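Local coordinates for protein molinate hydrolase (Gulosibacter molinativorax, PDB 4UB9) that hydrolyses the thiocarbamate herbicide molinate and is a zinc-binding member of the amidohydrolase family, at residues A[129-134]-A[479-484]. Sequence-based numbering, arbitrary orientation.
Sequences AAQIAL and LPLSPL
Gln131 and Pro480 bring the two backbones closest together, with 5.3 Å between their CA atoms, where the irregular segment 479-484 passes the face of helix 122-135 that carries Gln131 and Leu134. A cis peptide bond before Pro480 turns the chain at this point, and beyond it the segment stays beside helix 122-135, reaching Glu128 at Leu484. Gln131 makes the largest single contribution to the contact. Its CG stands anti to the carbonyl carbon (chi1 -70°) and the chain beyond is extended, which carries the amide past the proline to the backbone of Leu481. There OE1 accepts a hydrogen bond from Leu481 N at 2.9 Å; the bond is fairly straight (158° at the hydrogen), although the donor sits 28° from the carbonyl plane. The same oxygen lies 3.2 Å from Pro480 CA, while NE2 on the other branch donates to Glu164 O, so both ends of the amide are held and its rotation is fixed. With an alanine in place of the glutamine, Leu481 N and Glu164 O would probably lose these partners and a gap would be likely to open beside Pro480. Nearer the helix backbone, Leu479 lays CD1 3.4 Å from Gln131 O and 4.1 Å from Leu134 CB, the two leucine side chains meeting at a slant; CD2 rests against Gln131 CB at 4.2 Å. Ile132 CG1 approaches Pro480 CD at 4.2 Å. Arg135 and Glu128, one residue beyond each end of 129-134, extend the attachment by hydrogen bonding Leu479 O and Leu484 N through NH2 and OE2 respectively. Away from the zinc site, the arrangement fastens the C-terminal tail onto a helix that precedes strand 138-143 in the TIM-barrel-type amidohydrolase domain, through a side-chain-to-backbone hydrogen bond flanked by apolar contacts.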
# COMPACT_ATOMS: atom_id res chain seq x y z
N ALA A 129 -5.54 -13.94 -30.31
CA ALA A 129 -6.00 -12.55 -30.33
C ALA A 129 -6.13 -12.03 -31.77
O ALA A 129 -7.07 -11.29 -32.10
CB ALA A 129 -5.08 -11.66 -29.55
N ALA A 130 -5.20 -12.44 -32.63
CA ALA A 130 -5.26 -12.09 -34.05
C ALA A 130 -6.50 -12.69 -34.73
O ALA A 130 -7.11 -12.11 -35.62
CB ALA A 130 -4.01 -12.55 -34.75
N GLN A 131 -6.87 -13.89 -34.29
CA GLN A 131 -8.07 -14.58 -34.81
C GLN A 131 -9.33 -13.88 -34.35
O GLN A 131 -10.29 -13.80 -35.09
CB GLN A 131 -8.09 -16.03 -34.38
CG GLN A 131 -7.02 -16.83 -35.09
CD GLN A 131 -6.82 -18.21 -34.49
OE1 GLN A 131 -7.65 -18.72 -33.75
NE2 GLN A 131 -5.71 -18.80 -34.80
N ILE A 132 -9.31 -13.39 -33.13
CA ILE A 132 -10.43 -12.63 -32.63
C ILE A 132 -10.61 -11.30 -33.37
O ILE A 132 -11.71 -10.84 -33.58
CB ILE A 132 -10.30 -12.40 -31.13
CG1 ILE A 132 -10.55 -13.73 -30.43
CG2 ILE A 132 -11.29 -11.35 -30.64
CD1 ILE A 132 -10.36 -13.68 -28.94
N ALA A 133 -9.51 -10.70 -33.79
CA ALA A 133 -9.60 -9.50 -34.61
C ALA A 133 -10.23 -9.85 -35.95
O ALA A 133 -11.15 -9.18 -36.41
CB ALA A 133 -8.24 -8.87 -34.80
N LEU A 134 -9.73 -10.94 -36.53
CA LEU A 134 -10.22 -11.46 -37.81
C LEU A 134 -11.72 -11.79 -37.77
O LEU A 134 -12.49 -11.45 -38.69
CB LEU A 134 -9.45 -12.69 -38.20
CG LEU A 134 -9.71 -13.24 -39.60
CD1 LEU A 134 -9.55 -12.19 -40.68
CD2 LEU A 134 -8.80 -14.42 -39.90
N LEU A 479 -14.00 -18.89 -34.92
CA LEU A 479 -12.72 -18.36 -34.39
C LEU A 479 -12.91 -17.93 -32.98
O LEU A 479 -13.96 -17.41 -32.64
CB LEU A 479 -12.24 -17.16 -35.17
CG LEU A 479 -11.85 -17.41 -36.62
CD1 LEU A 479 -11.58 -16.07 -37.29
CD2 LEU A 479 -10.64 -18.31 -36.73
N PRO A 480 -11.91 -18.11 -32.14
CA PRO A 480 -10.59 -18.64 -32.47
C PRO A 480 -10.61 -20.13 -32.53
O PRO A 480 -11.44 -20.76 -31.88
CB PRO A 480 -9.71 -18.16 -31.28
CG PRO A 480 -10.67 -18.13 -30.14
CD PRO A 480 -11.99 -17.69 -30.73
N LEU A 481 -9.66 -20.69 -33.25
CA LEU A 481 -9.63 -22.13 -33.49
C LEU A 481 -9.40 -22.94 -32.24
O LEU A 481 -10.02 -23.96 -32.07
CB LEU A 481 -8.53 -22.48 -34.50
CG LEU A 481 -8.78 -21.91 -35.93
CD1 LEU A 481 -7.63 -22.34 -36.84
CD2 LEU A 481 -10.13 -22.32 -36.51
N SER A 482 -8.49 -22.51 -31.37
CA SER A 482 -8.27 -23.22 -30.10
C SER A 482 -8.30 -22.26 -28.95
O SER A 482 -7.27 -21.71 -28.56
CB SER A 482 -6.94 -23.94 -30.08
OG SER A 482 -6.78 -24.68 -31.27
N PRO A 483 -9.48 -22.08 -28.38
CA PRO A 483 -9.52 -21.16 -27.28
C PRO A 483 -8.45 -21.45 -26.25
O PRO A 483 -8.27 -22.60 -25.86
CB PRO A 483 -10.94 -21.36 -26.70
CG PRO A 483 -11.76 -21.80 -27.89
CD PRO A 483 -10.80 -22.64 -28.70
N LEU A 484 -7.77 -20.40 -25.85
CA LEU A 484 -6.68 -20.50 -24.90
C LEU A 484 -6.98 -19.54 -23.77
O LEU A 484 -7.43 -19.97 -22.70
CB LEU A 484 -5.35 -20.21 -25.59
CG LEU A 484 -4.10 -20.37 -24.75
CD1 LEU A 484 -4.01 -21.74 -24.09
CD2 LEU A 484 -2.88 -20.12 -25.62